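Long-range contacts in putative glycyl-glycine endopeptidase lytM (Ruminococcus gnavus, PDB 3NYY), which probably acts as a metalloendopeptidase of the M23 family, whose members cut peptide bonds in bacterial cell-wall peptidoglycan: residues Y139-V150 against D188-M199; C84-K92 against T166-Y174. All blocks are in the same frame, centred on the assembly; numbering follows the deposited sequence.

Contact 1: residues Y139-V150 against D188-M199; sequences YYPVVSMTDGVV and DPVKAGDLLGYM
Two antiparallel strand pairings, Pro141-Val143 on Leu195-Tyr198 and Gly148-Val150 on Pro189-Val190, join these segments in the M23 peptidase fold. The first belongs to a small three-stranded sheet, the second to the large antiparallel one, and a looped middle carries the chain across. In the first pairing Leu196 and Gly197 both face Val142, a classic beta bulge. Val142 O takes the Leu196 N-H at 2.8 Å and only a weak bond from Gly197 N. Beyond it, Met199, present as selenomethionine, lies alongside Tyr140, its SE 4.7 Å from the ring centroid in an oblique Met-aromatic contact. Water 1 links Tyr140 N to Met199 O next to this pair.

Between the strands, Lys191-Asp194 makes a type II turn with Gly193 at its third position. Gly193 N binds Ser144 O at 2.8 Å, and Asp194 O receives the N-H of Ser144. The carboxylate of Asp147 braces the start of this turn. Its OD1 accepts the Ala192 N-H on the anti lone pair (2.9 Å), and Lys191 NZ comes to OD2 of Asp147 from above the carboxylate plane, a salt bridge of 3.2 Å. Bends at chi2 (-67°) and chi3 (-74°) fold the lysine chain back, laying Lys191 CD 3.6 Å from Asp147 OD1. In the large sheet, the Val150 and Val190 side chains cross at about a right angle, CG2 of Val150 meeting CG1 of Val190, and Ile165 packs against both valines.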
loop_
_atom_site.group_PDB
_atom_site.type_symbol
_atom_site.label_atom_id
_atom_site.label_comp_id
_atom_site.label_asym_id
_atom_site.label_seq_id
_atom_site.Cartn_x
_atom_site.Cartn_y
_atom_site.Cartn_z
ATOM N N TYR A 139 -9.788 -11.595 13.224
ATOM C CA TYR A 139 -10.872 -11.798 12.271
ATOM C C TYR A 139 -10.429 -12.463 10.960
ATOM O O TYR A 139 -10.996 -13.475 10.570
ATOM C CB TYR A 139 -11.580 -10.476 11.987
ATOM C CG TYR A 139 -12.609 -10.562 10.900
ATOM C CD1 TYR A 139 -13.869 -11.115 11.132
ATOM C CD2 TYR A 139 -12.336 -10.078 9.647
ATOM C CE1 TYR A 139 -14.819 -11.198 10.112
ATOM C CE2 TYR A 139 -13.247 -10.172 8.613
ATOM C CZ TYR A 139 -14.507 -10.715 8.861
ATOM O OH TYR A 139 -15.396 -10.773 7.812
ATOM N N TYR A 140 -9.423 -11.893 10.296
ATOM C CA TYR A 140 -8.857 -12.496 9.096
ATOM C C TYR A 140 -7.939 -13.654 9.460
ATOM O O TYR A 140 -6.936 -13.464 10.156
ATOM C CB TYR A 140 -8.025 -11.487 8.285
ATOM C CG TYR A 140 -8.765 -10.391 7.609
ATOM C CD1 TYR A 140 -9.091 -9.230 8.311
ATOM C CD2 TYR A 140 -9.154 -10.523 6.291
ATOM C CE1 TYR A 140 -9.776 -8.200 7.687
ATOM C CE2 TYR A 140 -9.847 -9.496 5.654
ATOM C CZ TYR A 140 -10.144 -8.357 6.355
ATOM O OH TYR A 140 -10.834 -7.352 5.670
ATOM N N PRO A 141 -8.243 -14.883 8.995
ATOM C CA PRO A 141 -7.246 -15.938 9.171
ATOM C C PRO A 141 -6.004 -15.691 8.320
ATOM O O PRO A 141 -6.079 -14.982 7.303
ATOM C CB PRO A 141 -7.956 -17.210 8.696
ATOM C CG PRO A 141 -9.370 -16.790 8.362
ATOM C CD PRO A 141 -9.408 -15.341 8.227
ATOM N N VAL A 142 -4.890 -16.254 8.767
ATOM C CA VAL A 142 -3.614 -16.259 8.051
ATOM C C VAL A 142 -3.247 -17.722 7.882
ATOM O O VAL A 142 -3.191 -18.475 8.852
ATOM C CB VAL A 142 -2.548 -15.465 8.813
ATOM C CG1 VAL A 142 -1.197 -15.626 8.132
ATOM C CG2 VAL A 142 -2.974 -13.947 8.909
ATOM N N VAL A 143 -3.052 -18.129 6.619
ATOM C CA VAL A 143 -2.696 -19.478 6.267
ATOM C C VAL A 143 -1.328 -19.521 5.624
ATOM O O VAL A 143 -0.825 -18.531 5.071
ATOM C CB VAL A 143 -3.725 -20.117 5.328
ATOM C CG1 VAL A 143 -5.094 -20.133 5.987
ATOM C CG2 VAL A 143 -3.749 -19.435 3.952
ATOM N N SER A 144 -0.694 -20.675 5.711
ATOM C CA SER A 144 0.657 -20.853 5.204
ATOM C C SER A 144 0.618 -20.864 3.685
ATOM O O SER A 144 -0.135 -21.616 3.078
ATOM C CB SER A 144 1.246 -22.182 5.658
ATOM O OG SER A 144 2.648 -22.282 5.323
HETATM N N MSE A 145 1.468 -20.072 3.081
HETATM C CA MSE A 145 1.535 -20.018 1.618
HETATM C C MSE A 145 2.115 -21.297 1.039
HETATM O O MSE A 145 1.870 -21.609 -0.119
HETATM C CB MSE A 145 2.371 -18.811 1.195
HETATM C CG MSE A 145 1.704 -17.459 1.536
HETATM SE SE MSE A 145 2.879 -15.946 1.214
HETATM C CE MSE A 145 2.774 -15.908 -0.674
ATOM N N THR A 146 2.934 -21.975 1.838
ATOM C CA THR A 146 3.756 -23.117 1.416
ATOM C C THR A 146 3.628 -24.290 2.377
ATOM O O THR A 146 3.200 -24.140 3.520
ATOM C CB THR A 146 5.267 -22.718 1.417
ATOM O OG1 THR A 146 5.720 -22.547 2.774
ATOM C CG2 THR A 146 5.500 -21.382 0.612
ATOM N N ASP A 147 4.043 -25.467 1.923
ATOM C CA ASP A 147 4.326 -26.529 2.845
ATOM C C ASP A 147 5.562 -26.081 3.619
ATOM O O ASP A 147 6.280 -25.156 3.206
ATOM C CB ASP A 147 4.686 -27.804 2.087
ATOM C CG ASP A 147 3.515 -28.477 1.412
ATOM O OD1 ASP A 147 2.353 -28.086 1.559
ATOM O OD2 ASP A 147 3.795 -29.497 0.726
ATOM N N GLY A 148 5.835 -26.759 4.714
ATOM C CA GLY A 148 7.098 -26.533 5.408
ATOM C C GLY A 148 7.100 -26.980 6.832
ATOM O O GLY A 148 6.335 -27.895 7.201
ATOM N N VAL A 149 8.008 -26.402 7.617
ATOM C CA VAL A 149 8.179 -26.758 9.036
ATOM C C VAL A 149 8.174 -25.452 9.799
ATOM O O VAL A 149 8.731 -24.463 9.323
ATOM C CB VAL A 149 9.506 -27.518 9.286
ATOM C CG1 VAL A 149 9.691 -27.773 10.756
ATOM C CG2 VAL A 149 9.537 -28.839 8.426
ATOM N N VAL A 150 7.522 -25.431 10.953
ATOM C CA VAL A 150 7.540 -24.267 11.840
ATOM C C VAL A 150 8.941 -24.158 12.437
ATOM O O VAL A 150 9.371 -25.032 13.196
ATOM C CB VAL A 150 6.505 -24.357 12.995
ATOM C CG1 VAL A 150 6.588 -23.086 13.875
ATOM C CG2 VAL A 150 5.086 -24.564 12.431
ATOM N N ASP A 188 6.840 -28.594 14.021
ATOM C CA ASP A 188 5.651 -29.180 13.416
ATOM C C ASP A 188 5.659 -28.956 11.909
ATOM O O ASP A 188 5.990 -27.880 11.431
ATOM C CB ASP A 188 4.372 -28.573 13.982
ATOM C CG ASP A 188 4.027 -29.071 15.395
ATOM O OD1 ASP A 188 4.683 -30.028 15.895
ATOM O OD2 ASP A 188 3.102 -28.477 15.981
ATOM N N PRO A 189 5.274 -29.974 11.151
ATOM C CA PRO A 189 5.094 -29.837 9.731
ATOM C C PRO A 189 3.781 -29.104 9.440
ATOM O O PRO A 189 2.810 -29.291 10.162
ATOM C CB PRO A 189 5.033 -31.304 9.261
ATOM C CG PRO A 189 4.370 -32.020 10.408
ATOM C CD PRO A 189 4.937 -31.344 11.635
ATOM N N VAL A 190 3.756 -28.302 8.379
ATOM C CA VAL A 190 2.554 -27.649 7.887
ATOM C C VAL A 190 2.406 -27.937 6.377
ATOM O O VAL A 190 3.410 -28.152 5.663
ATOM C CB VAL A 190 2.514 -26.101 8.142
ATOM C CG1 VAL A 190 2.473 -25.829 9.669
ATOM C CG2 VAL A 190 3.619 -25.378 7.449
ATOM N N LYS A 191 1.160 -27.956 5.922
ATOM C CA LYS A 191 0.823 -27.988 4.522
ATOM C C LYS A 191 0.331 -26.611 4.125
ATOM O O LYS A 191 -0.303 -25.872 4.914
ATOM C CB LYS A 191 -0.258 -29.043 4.215
ATOM C CG LYS A 191 0.203 -30.489 4.426
ATOM C CD LYS A 191 1.250 -30.928 3.446
ATOM C CE LYS A 191 0.657 -31.167 2.064
ATOM N NZ LYS A 191 1.645 -31.866 1.174
ATOM N N ALA A 192 0.618 -26.236 2.870
ATOM C CA ALA A 192 0.092 -24.979 2.325
ATOM C C ALA A 192 -1.412 -24.926 2.493
ATOM O O ALA A 192 -2.122 -25.924 2.252
ATOM C CB ALA A 192 0.488 -24.856 0.857
ATOM N N GLY A 193 -1.900 -23.795 2.968
ATOM C CA GLY A 193 -3.318 -23.594 3.282
ATOM C C GLY A 193 -3.699 -23.825 4.732
ATOM O O GLY A 193 -4.783 -23.427 5.151
ATOM N N ASP A 194 -2.803 -24.434 5.506
ATOM C CA ASP A 194 -3.052 -24.642 6.947
ATOM C C ASP A 194 -3.073 -23.322 7.696
ATOM O O ASP A 194 -2.257 -22.456 7.439
ATOM C CB ASP A 194 -2.000 -25.524 7.610
ATOM C CG ASP A 194 -2.092 -26.992 7.224
ATOM O OD1 ASP A 194 -3.063 -27.398 6.568
ATOM O OD2 ASP A 194 -1.165 -27.737 7.600
ATOM N N LEU A 195 -3.959 -23.238 8.680
ATOM C CA LEU A 195 -4.016 -22.074 9.543
ATOM C C LEU A 195 -2.723 -21.886 10.319
ATOM O O LEU A 195 -2.230 -22.830 10.938
ATOM C CB LEU A 195 -5.182 -22.236 10.506
ATOM C CG LEU A 195 -5.505 -21.005 11.341
ATOM C CD1 LEU A 195 -6.100 -19.834 10.516
ATOM C CD2 LEU A 195 -6.447 -21.352 12.507
ATOM N N LEU A 196 -2.190 -20.670 10.277
ATOM C CA LEU A 196 -1.072 -20.265 11.132
ATOM C C LEU A 196 -1.512 -19.391 12.312
ATOM O O LEU A 196 -0.823 -19.370 13.341
ATOM C CB LEU A 196 0.005 -19.514 10.331
ATOM C CG LEU A 196 0.690 -20.303 9.214
ATOM C CD1 LEU A 196 1.751 -19.431 8.441
ATOM C CD2 LEU A 196 1.281 -21.660 9.737
ATOM N N GLY A 197 -2.618 -18.648 12.175
ATOM C CA GLY A 197 -3.083 -17.751 13.226
ATOM C C GLY A 197 -4.053 -16.760 12.608
ATOM O O GLY A 197 -4.589 -17.023 11.536
ATOM N N TYR A 198 -4.304 -15.662 13.319
ATOM C CA TYR A 198 -5.218 -14.620 12.856
ATOM C C TYR A 198 -4.506 -13.320 12.807
ATOM O O TYR A 198 -3.691 -12.993 13.691
ATOM C CB TYR A 198 -6.468 -14.494 13.746
ATOM C CG TYR A 198 -7.335 -15.728 13.598
ATOM C CD1 TYR A 198 -7.055 -16.876 14.349
ATOM C CD2 TYR A 198 -8.379 -15.759 12.690
ATOM C CE1 TYR A 198 -7.821 -18.015 14.199
ATOM C CE2 TYR A 198 -9.143 -16.908 12.537
ATOM C CZ TYR A 198 -8.860 -18.018 13.276
ATOM O OH TYR A 198 -9.649 -19.158 13.105
HETATM N N MSE A 199 -4.815 -12.577 11.741
HETATM C CA MSE A 199 -4.207 -11.269 11.477
HETATM C C MSE A 199 -4.459 -10.338 12.667
HETATM O O MSE A 199 -5.588 -10.265 13.180
HETATM C CB MSE A 199 -4.810 -10.653 10.246
HETATM C CG MSE A 199 -4.095 -9.420 9.770
HETATM SE SE MSE A 199 -5.055 -8.468 8.389
HETATM C CE MSE A 199 -4.710 -9.667 6.991
HETATM O O HOH W 1 -8.001 -9.716 11.747
#

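Contact 2: residues C84-K92 against T166-Y174; sequences CRAIWNDVK and TAPTGAYFY. With SO4 (sulfate ion), chain F.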
loop_
_atom_site.group_PDB
_atom_site.type_symbol
_atom_site.label_atom_id
_atom_site.label_comp_id
_atom_site.label_asym_id
_atom_site.label_seq_id
_atom_site.Cartn_x
_atom_site.Cartn_y
_atom_site.Cartn_z
ATOM N N CYS A 84 15.752 -18.575 -7.036
ATOM C CA CYS A 84 14.514 -18.189 -7.711
ATOM C C CYS A 84 13.390 -19.175 -7.359
ATOM O O CYS A 84 12.291 -18.735 -7.001
ATOM C CB CYS A 84 14.691 -18.134 -9.211
ATOM S SG CYS A 84 15.896 -16.901 -9.780
ATOM N N ARG A 85 13.662 -20.474 -7.440
ATOM C CA ARG A 85 12.632 -21.458 -7.103
ATOM C C ARG A 85 12.245 -21.439 -5.615
ATOM O O ARG A 85 11.089 -21.674 -5.254
ATOM C CB ARG A 85 13.079 -22.856 -7.521
ATOM C CG ARG A 85 13.110 -23.075 -9.046
ATOM C CD ARG A 85 13.552 -24.480 -9.289
ATOM N NE ARG A 85 13.523 -24.778 -10.712
ATOM C CZ ARG A 85 14.508 -25.314 -11.423
ATOM N NH1 ARG A 85 15.664 -25.661 -10.876
ATOM N NH2 ARG A 85 14.322 -25.527 -12.730
ATOM N N ALA A 86 13.194 -21.092 -4.740
ATOM C CA ALA A 86 12.898 -21.027 -3.301
ATOM C C ALA A 86 11.822 -19.949 -3.046
ATOM O O ALA A 86 10.984 -20.128 -2.167
ATOM C CB ALA A 86 14.159 -20.713 -2.501
ATOM N N ILE A 87 11.843 -18.830 -3.778
ATOM C CA ILE A 87 10.849 -17.772 -3.637
ATOM C C ILE A 87 9.511 -18.158 -4.278
ATOM O O ILE A 87 8.454 -17.919 -3.704
ATOM C CB ILE A 87 11.343 -16.452 -4.226
ATOM C CG1 ILE A 87 12.573 -15.980 -3.466
ATOM C CG2 ILE A 87 10.283 -15.287 -4.215
ATOM C CD1 ILE A 87 13.310 -14.884 -4.222
ATOM N N TRP A 88 9.586 -18.723 -5.483
ATOM C CA TRP A 88 8.419 -18.830 -6.381
ATOM C C TRP A 88 7.755 -20.195 -6.360
ATOM O O TRP A 88 6.533 -20.252 -6.443
ATOM C CB TRP A 88 8.781 -18.467 -7.837
ATOM C CG TRP A 88 9.047 -17.022 -7.989
ATOM C CD1 TRP A 88 10.198 -16.389 -7.664
ATOM C CD2 TRP A 88 8.126 -16.021 -8.435
ATOM N NE1 TRP A 88 10.051 -15.010 -7.891
ATOM C CE2 TRP A 88 8.794 -14.779 -8.370
ATOM C CE3 TRP A 88 6.807 -16.045 -8.874
ATOM C CZ2 TRP A 88 8.183 -13.588 -8.725
ATOM C CZ3 TRP A 88 6.211 -14.835 -9.297
ATOM C CH2 TRP A 88 6.889 -13.629 -9.194
ATOM N N ASN A 89 8.512 -21.286 -6.255
ATOM C CA ASN A 89 7.963 -22.601 -6.594
ATOM C C ASN A 89 7.155 -23.317 -5.518
ATOM O O ASN A 89 6.406 -24.271 -5.835
ATOM C CB ASN A 89 9.059 -23.522 -7.130
ATOM C CG ASN A 89 9.451 -23.196 -8.554
ATOM O OD1 ASN A 89 9.406 -22.039 -8.972
ATOM N ND2 ASN A 89 9.807 -24.226 -9.314
ATOM N N ASP A 90 7.325 -22.905 -4.259
ATOM C CA ASP A 90 6.627 -23.529 -3.138
ATOM C C ASP A 90 5.296 -22.861 -2.799
ATOM O O ASP A 90 4.538 -23.416 -1.981
ATOM C CB ASP A 90 7.481 -23.600 -1.854
ATOM C CG ASP A 90 8.738 -24.444 -2.002
ATOM O OD1 ASP A 90 8.848 -25.277 -2.949
ATOM O OD2 ASP A 90 9.637 -24.265 -1.147
ATOM N N VAL A 91 4.996 -21.707 -3.384
ATOM C CA VAL A 91 3.787 -20.961 -3.060
ATOM C C VAL A 91 2.607 -21.572 -3.768
ATOM O O VAL A 91 2.492 -21.495 -5.013
ATOM C CB VAL A 91 3.963 -19.475 -3.422
ATOM C CG1 VAL A 91 2.654 -18.671 -3.270
ATOM C CG2 VAL A 91 5.105 -18.866 -2.479
ATOM N N LYS A 92 1.714 -22.138 -2.967
ATOM C CA LYS A 92 0.438 -22.716 -3.433
ATOM C C LYS A 92 -0.744 -21.762 -3.200
ATOM O O LYS A 92 -1.657 -21.718 -4.008
ATOM C CB LYS A 92 0.165 -24.025 -2.648
ATOM C CG LYS A 92 -1.097 -24.736 -3.071
ATOM C CD LYS A 92 -1.234 -26.149 -2.511
ATOM C CE LYS A 92 -2.516 -26.762 -3.070
ATOM N NZ LYS A 92 -2.827 -28.015 -2.309
ATOM N N THR A 166 9.844 -22.614 7.301
ATOM C CA THR A 166 10.851 -22.929 6.328
ATOM C C THR A 166 10.246 -23.886 5.318
ATOM O O THR A 166 9.796 -24.994 5.676
ATOM C CB THR A 166 12.111 -23.486 6.953
ATOM O OG1 THR A 166 12.660 -22.502 7.834
ATOM C CG2 THR A 166 13.196 -23.835 5.872
ATOM N N ALA A 167 10.238 -23.447 4.067
ATOM C CA ALA A 167 9.549 -24.141 2.981
ATOM C C ALA A 167 10.546 -25.152 2.376
ATOM O O ALA A 167 11.757 -25.008 2.578
ATOM C CB ALA A 167 9.029 -23.169 1.922
ATOM N N PRO A 168 10.043 -26.160 1.657
ATOM C CA PRO A 168 10.936 -27.266 1.244
ATOM C C PRO A 168 12.103 -26.888 0.336
ATOM O O PRO A 168 13.158 -27.521 0.389
ATOM C CB PRO A 168 9.997 -28.247 0.527
ATOM C CG PRO A 168 8.637 -27.749 0.662
ATOM C CD PRO A 168 8.634 -26.412 1.339
ATOM N N THR A 169 11.925 -25.873 -0.516
ATOM C CA THR A 169 12.976 -25.399 -1.408
ATOM C C THR A 169 13.984 -24.477 -0.720
ATOM O O THR A 169 15.039 -24.171 -1.300
ATOM C CB THR A 169 12.382 -24.806 -2.706
ATOM O OG1 THR A 169 11.472 -25.770 -3.275
ATOM C CG2 THR A 169 13.488 -24.514 -3.762
ATOM N N GLY A 170 13.673 -24.067 0.522
ATOM C CA GLY A 170 14.646 -23.434 1.405
ATOM C C GLY A 170 14.372 -22.018 1.880
ATOM O O GLY A 170 15.118 -21.482 2.699
ATOM N N ALA A 171 13.337 -21.403 1.365
ATOM C CA ALA A 171 13.015 -20.063 1.830
ATOM C C ALA A 171 12.319 -20.080 3.185
ATOM O O ALA A 171 11.682 -21.051 3.570
ATOM C CB ALA A 171 12.140 -19.310 0.808
ATOM N N TYR A 172 12.494 -18.981 3.913
ATOM C CA TYR A 172 11.848 -18.773 5.208
ATOM C C TYR A 172 10.734 -17.748 4.979
ATOM O O TYR A 172 10.999 -16.612 4.586
ATOM C CB TYR A 172 12.876 -18.241 6.187
ATOM C CG TYR A 172 12.352 -17.954 7.572
ATOM C CD1 TYR A 172 11.880 -16.716 7.876
ATOM C CD2 TYR A 172 12.468 -18.867 8.598
ATOM C CE1 TYR A 172 11.411 -16.404 9.150
ATOM C CE2 TYR A 172 12.019 -18.550 9.885
ATOM C CZ TYR A 172 11.521 -17.316 10.146
ATOM O OH TYR A 172 11.084 -16.962 11.420
ATOM N N PHE A 173 9.494 -18.162 5.242
ATOM C CA PHE A 173 8.328 -17.292 5.141
ATOM C C PHE A 173 7.971 -16.786 6.523
ATOM O O PHE A 173 7.745 -17.573 7.438
ATOM C CB PHE A 173 7.171 -18.074 4.502
ATOM C CG PHE A 173 7.347 -18.271 3.023
ATOM C CD1 PHE A 173 8.255 -19.182 2.497
ATOM C CD2 PHE A 173 6.610 -17.488 2.148
ATOM C CE1 PHE A 173 8.426 -19.279 1.098
ATOM C CE2 PHE A 173 6.745 -17.594 0.796
ATOM C CZ PHE A 173 7.666 -18.486 0.253
ATOM N N TYR A 174 7.906 -15.459 6.662
ATOM C CA TYR A 174 7.765 -14.782 7.925
ATOM C C TYR A 174 6.436 -14.097 8.007
ATOM O O TYR A 174 6.135 -13.307 7.131
ATOM C CB TYR A 174 8.911 -13.755 8.013
ATOM C CG TYR A 174 8.934 -12.828 9.212
ATOM C CD1 TYR A 174 9.173 -13.316 10.492
ATOM C CD2 TYR A 174 8.750 -11.462 9.067
ATOM C CE1 TYR A 174 9.220 -12.431 11.569
ATOM C CE2 TYR A 174 8.824 -10.609 10.139
ATOM C CZ TYR A 174 9.065 -11.097 11.390
ATOM O OH TYR A 174 9.114 -10.242 12.492
HETATM S S SO4 F . 17.752 -27.134 -13.435
HETATM O O1 SO4 F . 17.080 -25.831 -13.488
HETATM O O2 SO4 F . 17.931 -27.525 -12.041
HETATM O O3 SO4 F . 16.938 -28.101 -14.144
HETATM O O4 SO4 F . 19.051 -26.917 -14.075
HETATM O O HOH W 2 11.273 -22.211 -0.510
#
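Asp90 grips the turn at Thr169 with both carboxylate oxygens, and its side chain can be followed outward atom by atom. Asp90 CB rests 4.1 Å from Ala167 CB. CG anti to the carbonyl carbon (chi1 -62°) turns the carboxylate onto the turn backbone. Asp90 OD1 receives the Thr169 hydroxyl, OG1, at 2.7 Å on its syn side, 20° out of the carboxylate plane. Asp90 OD2 takes the Thr169 N-H on its syn lone pair at 2.9 Å, and also packs 3.4 Å from Pro168 CD. Water 2 is a further donor to Asp90 OD2, at 2.7 Å; it also donates to Ala86 O and accepts from Ala171 N, tying helix, aspartate and turn together.

Ala167-Gly170 is a type I turn with a G1 bulge at Gly170, capping the hairpin between strands 162-166 and 172-178 of the M23 sheet. Helix 77-88, from the LytM N-terminal family region, docks against it. The other branch of Thr169, CG2, anti to the backbone N, lies 3.6 Å from Ala86 CA, while Ala86 CB meets Ala171 CB and Val91 CG2 touches Phe173 CZ at 3.8 Å. An alanine in place of Asp90 would remove both carboxylate bonds and is likely to leave the Thr169 hydroxyl and N-H without their mates and water 2 less firmly held. Farther out, the edge of the Arg85 guanidinium holds a sulfate, probably from the crystallisation liquor, and Arg85 NH2 also forms a salt bridge with Asp36.

The two contacts have centres 13 Å apart and share a border. Val149 O of contact 1 probably accepts a hydrogen bond from Thr166 N of contact 2 at 3.0 Å, continuing the large sheet from strand 189-190 through 148-153 to 162-166. Met145 O and Lys92 N, 2.9 Å apart, probably form another, fastening the chain after the helix to the loop of contact 1. Between them Thr146 CG2 packs 3.4 Å from Asp90 O. Toward the likely active site, Val142 and Met199 of contact 1 touch Leu217, the middle residue of a His-Leu-His sequence matching the M23 hallmark that supplies a zinc ligand in relatives.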